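Local coordinates for protein RhCC (Rhodococcus jostii, PDB 4U5R) that probably acts as a cofactor-independent oxygenase of the tautomerase superfamily, binds magnesium, and assembles as a trimer of beta-alpha-beta subunits, at residues V62-D67 / W101-A106; I5-N10 / F43-K48; Y31-R36 / L130-N135. The protein carries 1 engineered substitution. All blocks are in the same frame, centred on the assembly; numbering follows the deposited sequence.

Contact 1 (V62-D67 / W101-A106); sequences VRIRLD and WEIHIA. Engineered in segment 101-106: Ala106 (natural residue Asp).
Val62-Asp67 and Trp101-Ala106 run parallel, their axes 15° apart and 4.8 Å at closest approach, with backbone bonds alternating from Glu102 N to Val62 O through to Ala106 N to Leu66 O (3.0 Å). On the polar face Glu102 brings CD over one face of the Arg63 guanidinium, toward its rim, the two planes 32° apart; Arg63 NE makes a salt bridge to Glu102 OE1 (3.1 Å), a water joins Arg63 NH2 to the same oxygen, and OE2 bonds to Trp113 NE1 of the second subunit. Arg63 NH1 donates to His104 ND1 (2.9 Å) in the ring plane. Arg65 CG covers one face of that imidazole, 3.5 Å from CE1, while NE2 bonds to Asp67 of the second subunit. These strands flank helix 76-90 in a beta-alpha-beta unit, as in the tautomerase superfamily. Its Met83 packs on the apolar face, where Leu66 CD2 meets Ile103 CD1 at 3.6 Å. Engineered Ala106, a magnesium-binding position in the natural protein but without metal in this chain, presents CB 3.6 Å from Asp67 OD1. Arg65 NH1 holds that oxygen from above the carboxylate plane (2.8 Å); Arg65 NE pairs with Asp67 of the second subunit, and Asp67 OD2 with Arg65 of the third, round the trimer.

Contact 2 (I5-N10 / F43-K48); sequences IFTPEN and FKDMPK
Ile5 and Phe43 open a parallel pairing in which the axes of strands 5-8 and 43-46 stand 32° apart. Three backbone bonds carry it: Lys44 N to Ile5 O, Thr7 N to Lys44 O, and Met46 N to Thr7 O, the last short (2.7 Å) and straight (164° at the hydrogen). A weak one from Glu9 N to Met46 O follows where the strands give way to loop. Asp45 OD2 takes Asn10 N at 3.0 Å, approached from above the carboxylate plane, which ties the turn after Pro8 to the other strand. Within segment 5-10, Thr7 OG1 donates to the Pro8 carbonyl.

The apolar contacts centre on Phe6. Lys44 runs beside its ring, pointing the same way, with CD 3.3 Å from CE1, and carries NZ on to a salt bridge with Glu4. Met46 bends at its second torsion (chi2 -65°) and sets SD at the ring edge, 5.3 Å from the centroid, a Met-aromatic contact. With an alanine in place of the Phe6 ring, the Lys44 methylenes and Met46 SD would probably lose the surface they pack on. On the other face, with Thr7, Ile5 CD1 touches Phe43 CE1 (3.9 Å).

These are the two strands of the first beta-alpha-beta unit, joined by helix 14-32, which covers Ile5 and Phe43 through Ile24 and Leu20; strand 61-68 flanks strand 2-8, and Met51 of strand 51-53 packs on Phe6 and Met46.

Contact 3 (Y31-R36 / L130-N135); sequences YVNLPR and LWAKEN
Pro35 packs against Ala132, their CA atoms 3.8 Å apart, with the alanine CB also 3.8 Å from Pro35 CA. The pyrrolidine ring extends the same patch: its CG lies 4.0 Å from Ala132 CB and 4.1 Å from Trp131 CB. Next to it, Asn135 OD1 abuts Arg36 CB (3.5 Å), and the amide and guanidinium planes stand 80° apart.

No direct hydrogen bond crosses; polar links across the segments run through water. One water accepts from Arg36 N (2.9 Å) and donates to Ala132 O (2.7 Å), so a helix-end carbonyl is linked to the loop. A second bridges Arg36 NE and Asn135 ND2 at the edge of the guanidinium. The contact thus docks the last turn of helix 126-134 on the loop that leaves helix 14-32 within the first beta-alpha-beta unit of this tautomerase-like fold. Asn33 and Asn135 are each the first residue after a helix to leave helical phi/psi, with positive phi.

Farther out, Asn135 has CG anti to its own N (chi1 -158°), turning the amide to Arg36, and its OD1 takes a weak bond from Phe37 N. Arg36 NH1 is held by a salt bridge to Glu22 and by Gly54 O of the third subunit, while Trp131 NE1 bonds to Ile138 O.

Overall arrangement
Contacts 1 and 2 are adjacent parts of one mixed four-stranded sheet, their centres 14 Å apart: strands 2-8 and 61-68 lie side by side, and Phe6 N lies 2.9 Å from Arg63 O, a probable hydrogen bond. Val62 CG1 packs on Ile5 CG2 (3.8 Å). Each contact closes a beta-alpha-beta unit, and the two follow in series along the chain. The side chains of Arg65 and Phe6 each come within about 4 Å of bound Tris, probably from the crystallisation liquor, though it may mark a pocket; the magnesium position, Ala106 here, belongs to contact 1. Contact 3 stands apart, its centre 24 Å from that of contact 1 and 30 Å from that of contact 2.

Contact 1 (V62-D67 / W101-A106)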
loop_
_atom_site.group_PDB
_atom_site.type_symbol
_atom_site.label_atom_id
_atom_site.label_comp_id
_atom_site.label_asym_id
_atom_site.label_seq_id
_atom_site.Cartn_x
_atom_site.Cartn_y
_atom_site.Cartn_z
ATOM N N VAL B 62 13.201 10.808 -1.336
ATOM C CA VAL B 62 11.748 10.922 -1.404
ATOM C C VAL B 62 11.175 9.681 -2.095
ATOM O O VAL B 62 11.507 9.383 -3.242
ATOM C CB VAL B 62 11.317 12.213 -2.148
ATOM C CG1 VAL B 62 9.792 12.258 -2.275
ATOM C CG2 VAL B 62 11.842 13.453 -1.419
ATOM N N ARG B 63 10.324 8.941 -1.396
ATOM C CA ARG B 63 9.693 7.752 -1.976
ATOM C C ARG B 63 8.214 8.013 -2.239
ATOM O O ARG B 63 7.483 8.402 -1.325
ATOM C CB ARG B 63 9.883 6.546 -1.036
ATOM C CG ARG B 63 9.556 5.173 -1.637
ATOM C CD ARG B 63 10.362 4.952 -2.910
ATOM N NE ARG B 63 10.251 3.578 -3.383
ATOM C CZ ARG B 63 9.305 3.111 -4.192
ATOM N NH1 ARG B 63 8.310 3.889 -4.623
ATOM N NH2 ARG B 63 9.350 1.831 -4.546
ATOM N N ILE B 64 7.776 7.790 -3.480
ATOM C CA ILE B 64 6.389 8.036 -3.888
ATOM C C ILE B 64 5.719 6.732 -4.311
ATOM O O ILE B 64 6.305 5.936 -5.046
ATOM C CB ILE B 64 6.300 9.030 -5.071
ATOM C CG1 ILE B 64 7.088 10.321 -4.796
ATOM C CG2 ILE B 64 4.824 9.267 -5.444
ATOM C CD1 ILE B 64 8.424 10.371 -5.564
ATOM N N ARG B 65 4.502 6.497 -3.836
ATOM C CA ARG B 65 3.741 5.318 -4.247
ATOM C C ARG B 65 2.305 5.726 -4.490
ATOM O O ARG B 65 1.759 6.473 -3.714
ATOM C CB ARG B 65 3.803 4.218 -3.182
ATOM C CG ARG B 65 3.053 2.957 -3.579
ATOM C CD ARG B 65 2.720 2.071 -2.381
ATOM N NE ARG B 65 2.166 0.812 -2.873
ATOM C CZ ARG B 65 0.905 0.651 -3.248
ATOM N NH1 ARG B 65 0.046 1.663 -3.152
ATOM N NH2 ARG B 65 0.505 -0.526 -3.716
ATOM N N LEU B 66 1.669 5.222 -5.533
ATOM C CA LEU B 66 0.286 5.606 -5.752
ATOM C C LEU B 66 -0.542 4.451 -6.247
ATOM O O LEU B 66 -0.020 3.596 -6.936
ATOM C CB LEU B 66 0.234 6.795 -6.716
ATOM C CG LEU B 66 0.909 6.721 -8.091
ATOM C CD1 LEU B 66 0.061 7.346 -9.190
ATOM C CD2 LEU B 66 2.285 7.363 -8.033
ATOM N N ASP B 67 -1.807 4.394 -5.818
ATOM C CA ASP B 67 -2.815 3.535 -6.448
ATOM C C ASP B 67 -3.657 4.302 -7.449
ATOM O O ASP B 67 -4.071 5.437 -7.188
ATOM C CB ASP B 67 -3.777 2.927 -5.415
ATOM C CG ASP B 67 -3.112 1.933 -4.468
ATOM O OD1 ASP B 67 -2.158 1.234 -4.844
ATOM O OD2 ASP B 67 -3.595 1.817 -3.327
ATOM N N TRP B 101 15.052 10.000 -5.527
ATOM C CA TRP B 101 13.643 9.598 -5.459
ATOM C C TRP B 101 13.322 8.384 -6.322
ATOM O O TRP B 101 14.083 7.990 -7.216
ATOM C CB TRP B 101 12.701 10.775 -5.833
ATOM C CG TRP B 101 12.560 11.079 -7.309
ATOM C CD1 TRP B 101 11.474 10.824 -8.102
ATOM C CD2 TRP B 101 13.546 11.676 -8.159
ATOM N NE1 TRP B 101 11.723 11.238 -9.390
ATOM C CE2 TRP B 101 12.990 11.761 -9.451
ATOM C CE3 TRP B 101 14.841 12.165 -7.946
ATOM C CZ2 TRP B 101 13.695 12.301 -10.536
ATOM C CZ3 TRP B 101 15.542 12.691 -9.022
ATOM C CH2 TRP B 101 14.965 12.751 -10.298
ATOM N N GLU B 102 12.174 7.792 -6.019
ATOM C CA GLU B 102 11.664 6.608 -6.692
ATOM C C GLU B 102 10.144 6.649 -6.611
ATOM O O GLU B 102 9.584 7.084 -5.608
ATOM C CB GLU B 102 12.213 5.319 -6.052
ATOM C CG GLU B 102 11.750 4.052 -6.754
ATOM C CD GLU B 102 12.313 2.769 -6.155
ATOM O OE1 GLU B 102 12.788 2.776 -5.004
ATOM O OE2 GLU B 102 12.254 1.727 -6.846
ATOM N N ILE B 103 9.481 6.189 -7.665
ATOM C CA ILE B 103 8.027 6.207 -7.757
ATOM C C ILE B 103 7.550 4.914 -8.370
ATOM O O ILE B 103 8.191 4.379 -9.285
ATOM C CB ILE B 103 7.508 7.374 -8.631
ATOM C CG1 ILE B 103 5.970 7.437 -8.605
ATOM C CG2 ILE B 103 8.003 7.235 -10.073
ATOM C CD1 ILE B 103 5.408 8.772 -9.122
ATOM N N HIS B 104 6.428 4.402 -7.873
ATOM C CA HIS B 104 5.733 3.328 -8.569
ATOM C C HIS B 104 4.220 3.387 -8.370
ATOM O O HIS B 104 3.718 4.023 -7.436
ATOM C CB HIS B 104 6.305 1.943 -8.178
ATOM C CG HIS B 104 5.902 1.437 -6.823
ATOM N ND1 HIS B 104 6.459 1.899 -5.650
ATOM C CD2 HIS B 104 5.053 0.440 -6.466
ATOM C CE1 HIS B 104 5.938 1.245 -4.625
ATOM N NE2 HIS B 104 5.083 0.351 -5.094
ATOM N N ILE B 105 3.509 2.760 -9.306
ATOM C CA ILE B 105 2.052 2.752 -9.344
ATOM C C ILE B 105 1.479 1.336 -9.306
ATOM O O ILE B 105 2.012 0.408 -9.915
ATOM C CB ILE B 105 1.496 3.424 -10.613
ATOM C CG1 ILE B 105 2.266 4.699 -10.948
ATOM C CG2 ILE B 105 -0.009 3.669 -10.469
ATOM C CD1 ILE B 105 1.639 5.523 -12.073
ATOM N N ALA B 106 0.373 1.184 -8.596
ATOM C CA ALA B 106 -0.405 -0.041 -8.637
ATOM C C ALA B 106 -1.816 0.304 -9.103
ATOM O O ALA B 106 -2.286 1.420 -8.893
ATOM C CB ALA B 106 -0.427 -0.703 -7.273
HETATM O O HOH W 1 11.604 0.749 -3.407
#

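Contact 2 (I5-N10 / F43-K48)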
loop_
_atom_site.group_PDB
_atom_site.type_symbol
_atom_site.label_atom_id
_atom_site.label_comp_id
_atom_site.label_asym_id
_atom_site.label_seq_id
_atom_site.Cartn_x
_atom_site.Cartn_y
_atom_site.Cartn_z
ATOM N N ILE B 5 3.496 10.403 -0.444
ATOM C CA ILE B 5 4.819 10.968 -0.653
ATOM C C ILE B 5 5.575 10.999 0.665
ATOM O O ILE B 5 5.221 11.729 1.584
ATOM C CB ILE B 5 4.718 12.376 -1.290
ATOM C CG1 ILE B 5 3.941 12.269 -2.611
ATOM C CG2 ILE B 5 6.102 12.972 -1.512
ATOM C CD1 ILE B 5 3.761 13.569 -3.361
ATOM N N PHE B 6 6.586 10.147 0.758
ATOM C CA PHE B 6 7.417 10.016 1.947
ATOM C C PHE B 6 8.650 10.882 1.797
ATOM O O PHE B 6 9.450 10.648 0.904
ATOM C CB PHE B 6 7.839 8.557 2.145
ATOM C CG PHE B 6 6.699 7.610 2.369
ATOM C CD1 PHE B 6 6.244 7.354 3.650
ATOM C CD2 PHE B 6 6.124 6.927 1.302
ATOM C CE1 PHE B 6 5.218 6.453 3.868
ATOM C CE2 PHE B 6 5.090 6.031 1.511
ATOM C CZ PHE B 6 4.629 5.799 2.794
ATOM N N THR B 7 8.804 11.885 2.661
ATOM C CA THR B 7 9.896 12.865 2.553
ATOM C C THR B 7 10.762 12.957 3.807
ATOM O O THR B 7 10.300 12.631 4.901
ATOM C CB THR B 7 9.361 14.292 2.307
ATOM O OG1 THR B 7 8.760 14.782 3.513
ATOM C CG2 THR B 7 8.340 14.315 1.185
ATOM N N PRO B 8 12.011 13.431 3.661
ATOM C CA PRO B 8 12.740 13.867 4.852
ATOM C C PRO B 8 11.876 14.831 5.634
ATOM O O PRO B 8 11.163 15.623 5.007
ATOM C CB PRO B 8 13.969 14.581 4.279
ATOM C CG PRO B 8 14.183 13.948 2.954
ATOM C CD PRO B 8 12.807 13.594 2.429
ATOM N N GLU B 9 11.925 14.759 6.962
ATOM C CA GLU B 9 11.166 15.669 7.809
ATOM C C GLU B 9 11.345 17.109 7.364
ATOM O O GLU B 9 12.458 17.541 7.104
ATOM C CB GLU B 9 11.596 15.545 9.266
ATOM C CG GLU B 9 10.717 14.679 10.125
ATOM C CD GLU B 9 10.971 14.924 11.596
ATOM O OE1 GLU B 9 12.143 14.833 12.014
ATOM O OE2 GLU B 9 10.004 15.235 12.327
ATOM N N ASN B 10 10.233 17.828 7.263
ATOM C CA ASN B 10 10.224 19.270 7.003
ATOM C C ASN B 10 10.758 19.672 5.622
ATOM O O ASN B 10 11.056 20.845 5.381
ATOM C CB ASN B 10 11.001 20.006 8.115
ATOM C CG ASN B 10 10.554 19.594 9.515
ATOM O OD1 ASN B 10 11.374 19.239 10.363
ATOM N ND2 ASN B 10 9.251 19.627 9.759
ATOM N N PHE B 43 1.112 13.423 2.526
ATOM C CA PHE B 43 2.516 13.708 2.815
ATOM C C PHE B 43 2.941 13.099 4.139
ATOM O O PHE B 43 2.319 13.324 5.178
ATOM C CB PHE B 43 2.771 15.217 2.832
ATOM C CG PHE B 43 2.653 15.848 1.490
ATOM C CD1 PHE B 43 3.727 15.834 0.617
ATOM C CD2 PHE B 43 1.468 16.429 1.085
ATOM C CE1 PHE B 43 3.620 16.378 -0.640
ATOM C CE2 PHE B 43 1.355 16.996 -0.170
ATOM C CZ PHE B 43 2.443 16.978 -1.031
ATOM N N LYS B 44 4.014 12.323 4.102
ATOM C CA LYS B 44 4.451 11.612 5.288
ATOM C C LYS B 44 5.901 11.987 5.580
ATOM O O LYS B 44 6.823 11.559 4.879
ATOM C CB LYS B 44 4.258 10.099 5.083
ATOM C CG LYS B 44 2.772 9.711 4.914
ATOM C CD LYS B 44 2.578 8.284 4.415
ATOM C CE LYS B 44 1.119 7.877 4.415
ATOM N NZ LYS B 44 1.006 6.400 4.270
ATOM N N ASP B 45 6.085 12.826 6.598
ATOM C CA ASP B 45 7.408 13.224 7.041
ATOM C C ASP B 45 8.104 12.060 7.737
ATOM O O ASP B 45 7.560 11.464 8.673
ATOM C CB ASP B 45 7.315 14.438 7.976
ATOM C CG ASP B 45 7.477 15.758 7.240
ATOM O OD1 ASP B 45 7.637 15.747 6.003
ATOM O OD2 ASP B 45 7.441 16.813 7.901
ATOM N N MET B 46 9.296 11.720 7.255
ATOM C CA MET B 46 10.082 10.651 7.855
ATOM C C MET B 46 11.256 11.219 8.624
ATOM O O MET B 46 12.095 11.920 8.048
ATOM C CB MET B 46 10.598 9.685 6.789
ATOM C CG MET B 46 9.501 9.048 5.962
ATOM S SD MET B 46 8.422 7.967 6.932
ATOM C CE MET B 46 9.507 6.610 7.379
ATOM N N PRO B 47 11.316 10.935 9.929
ATOM C CA PRO B 47 12.474 11.336 10.739
ATOM C C PRO B 47 13.785 10.759 10.215
ATOM O O PRO B 47 13.773 9.737 9.522
ATOM C CB PRO B 47 12.149 10.763 12.125
ATOM C CG PRO B 47 10.668 10.657 12.162
ATOM C CD PRO B 47 10.244 10.340 10.747
ATOM N N LYS B 48 14.902 11.414 10.526
ATOM C CA LYS B 48 16.214 10.850 10.212
ATOM C C LYS B 48 16.330 9.420 10.760
ATOM O O LYS B 48 15.705 9.072 11.769
ATOM C CB LYS B 48 17.335 11.734 10.774
ATOM C CG LYS B 48 17.469 13.082 10.083
ATOM C CD LYS B 48 18.801 13.737 10.430
ATOM C CE LYS B 48 18.922 15.123 9.819
ATOM N NZ LYS B 48 18.041 16.108 10.507
#

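Contact 3 (Y31-R36 / L130-N135)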
loop_
_atom_site.group_PDB
_atom_site.type_symbol
_atom_site.label_atom_id
_atom_site.label_comp_id
_atom_site.label_asym_id
_atom_site.label_seq_id
_atom_site.Cartn_x
_atom_site.Cartn_y
_atom_site.Cartn_z
ATOM N N TYR B 31 -5.966 15.371 -18.178
ATOM C CA TYR B 31 -5.929 14.233 -19.094
ATOM C C TYR B 31 -7.203 13.391 -19.113
ATOM O O TYR B 31 -7.452 12.679 -20.086
ATOM C CB TYR B 31 -4.725 13.338 -18.779
ATOM C CG TYR B 31 -3.438 13.838 -19.396
ATOM C CD1 TYR B 31 -2.640 14.762 -18.736
ATOM C CD2 TYR B 31 -3.028 13.393 -20.647
ATOM C CE1 TYR B 31 -1.466 15.227 -19.299
ATOM C CE2 TYR B 31 -1.852 13.851 -21.221
ATOM C CZ TYR B 31 -1.078 14.767 -20.542
ATOM O OH TYR B 31 0.089 15.226 -21.107
ATOM N N VAL B 32 -8.021 13.464 -18.069
ATOM C CA VAL B 32 -9.192 12.592 -18.027
ATOM C C VAL B 32 -10.392 13.227 -17.295
ATOM O O VAL B 32 -11.331 12.529 -16.904
ATOM C CB VAL B 32 -8.808 11.225 -17.388
ATOM C CG1 VAL B 32 -8.702 11.323 -15.871
ATOM C CG2 VAL B 32 -9.767 10.122 -17.820
ATOM N N ASN B 33 -10.371 14.557 -17.175
ATOM C CA ASN B 33 -11.387 15.348 -16.459
ATOM C C ASN B 33 -11.979 14.622 -15.258
ATOM O O ASN B 33 -13.193 14.503 -15.099
ATOM C CB ASN B 33 -12.512 15.798 -17.400
ATOM C CG ASN B 33 -13.446 16.821 -16.748
ATOM O OD1 ASN B 33 -12.994 17.781 -16.119
ATOM N ND2 ASN B 33 -14.751 16.619 -16.902
ATOM N N LEU B 34 -11.093 14.117 -14.419
ATOM C CA LEU B 34 -11.489 13.531 -13.161
ATOM C C LEU B 34 -11.928 14.646 -12.219
ATOM O O LEU B 34 -11.359 15.743 -12.241
ATOM C CB LEU B 34 -10.319 12.750 -12.556
ATOM C CG LEU B 34 -10.517 11.304 -12.128
ATOM C CD1 LEU B 34 -11.170 10.537 -13.250
ATOM C CD2 LEU B 34 -9.174 10.683 -11.759
ATOM N N PRO B 35 -12.931 14.368 -11.383
ATOM C CA PRO B 35 -13.259 15.297 -10.298
ATOM C C PRO B 35 -12.008 15.558 -9.466
ATOM O O PRO B 35 -11.276 14.604 -9.165
ATOM C CB PRO B 35 -14.326 14.551 -9.492
ATOM C CG PRO B 35 -14.917 13.571 -10.471
ATOM C CD PRO B 35 -13.811 13.182 -11.402
ATOM N N ARG B 36 -11.745 16.817 -9.141
ATOM C CA ARG B 36 -10.506 17.161 -8.464
ATOM C C ARG B 36 -10.382 16.408 -7.151
ATOM O O ARG B 36 -9.292 15.931 -6.807
ATOM C CB ARG B 36 -10.421 18.668 -8.226
ATOM C CG ARG B 36 -10.390 19.497 -9.490
ATOM C CD ARG B 36 -10.423 20.967 -9.129
ATOM N NE ARG B 36 -9.302 21.264 -8.251
ATOM C CZ ARG B 36 -8.093 21.587 -8.690
ATOM N NH1 ARG B 36 -7.116 21.823 -7.829
ATOM N NH2 ARG B 36 -7.865 21.673 -9.997
ATOM N N LEU B 130 -20.799 15.768 -13.504
ATOM C CA LEU B 130 -21.488 16.571 -12.495
ATOM C C LEU B 130 -20.700 16.651 -11.191
ATOM O O LEU B 130 -20.549 17.716 -10.588
ATOM C CB LEU B 130 -22.874 15.978 -12.223
ATOM C CG LEU B 130 -23.846 16.817 -11.396
ATOM C CD1 LEU B 130 -24.165 18.118 -12.120
ATOM C CD2 LEU B 130 -25.126 16.030 -11.123
ATOM N N TRP B 131 -20.210 15.499 -10.761
ATOM C CA TRP B 131 -19.315 15.442 -9.618
ATOM C C TRP B 131 -18.091 16.333 -9.816
ATOM O O TRP B 131 -17.655 16.997 -8.879
ATOM C CB TRP B 131 -18.876 14.001 -9.366
ATOM C CG TRP B 131 -19.850 13.165 -8.602
ATOM C CD1 TRP B 131 -21.214 13.294 -8.565
ATOM C CD2 TRP B 131 -19.528 12.061 -7.756
ATOM N NE1 TRP B 131 -21.759 12.329 -7.743
ATOM C CE2 TRP B 131 -20.745 11.561 -7.234
ATOM C CE3 TRP B 131 -18.329 11.440 -7.389
ATOM C CZ2 TRP B 131 -20.794 10.478 -6.366
ATOM C CZ3 TRP B 131 -18.378 10.357 -6.541
ATOM C CH2 TRP B 131 -19.603 9.889 -6.028
ATOM N N ALA B 132 -17.550 16.360 -11.031
ATOM C CA ALA B 132 -16.372 17.186 -11.323
ATOM C C ALA B 132 -16.718 18.681 -11.253
ATOM O O ALA B 132 -16.012 19.463 -10.604
ATOM C CB ALA B 132 -15.788 16.830 -12.683
ATOM N N LYS B 133 -17.831 19.059 -11.878
ATOM C CA LYS B 133 -18.268 20.451 -11.913
ATOM C C LYS B 133 -18.560 20.992 -10.510
ATOM O O LYS B 133 -18.191 22.122 -10.164
ATOM C CB LYS B 133 -19.509 20.579 -12.809
ATOM C CG LYS B 133 -19.968 22.002 -13.075
ATOM C CD LYS B 133 -21.228 22.027 -13.930
ATOM C CE LYS B 133 -22.381 21.319 -13.228
ATOM N NZ LYS B 133 -22.704 21.940 -11.905
ATOM N N GLU B 134 -19.226 20.181 -9.701
ATOM C CA GLU B 134 -19.569 20.570 -8.343
ATOM C C GLU B 134 -18.387 20.426 -7.403
ATOM O O GLU B 134 -18.327 21.069 -6.352
ATOM C CB GLU B 134 -20.733 19.722 -7.831
ATOM C CG GLU B 134 -22.017 19.958 -8.583
ATOM C CD GLU B 134 -22.642 21.294 -8.230
ATOM O OE1 GLU B 134 -22.280 21.862 -7.175
ATOM O OE2 GLU B 134 -23.487 21.775 -9.011
ATOM N N ASN B 135 -17.453 19.570 -7.809
ATOM C CA ASN B 135 -16.300 19.159 -7.006
ATOM C C ASN B 135 -16.685 18.606 -5.636
ATOM O O ASN B 135 -16.036 18.894 -4.631
ATOM C CB ASN B 135 -15.310 20.309 -6.841
ATOM C CG ASN B 135 -13.916 19.821 -6.510
ATOM O OD1 ASN B 135 -13.585 18.652 -6.741
ATOM N ND2 ASN B 135 -13.093 20.703 -5.959
HETATM O O HOH W 2 -13.430 19.015 -10.129
HETATM O O HOH W 3 -10.025 21.342 -5.065
#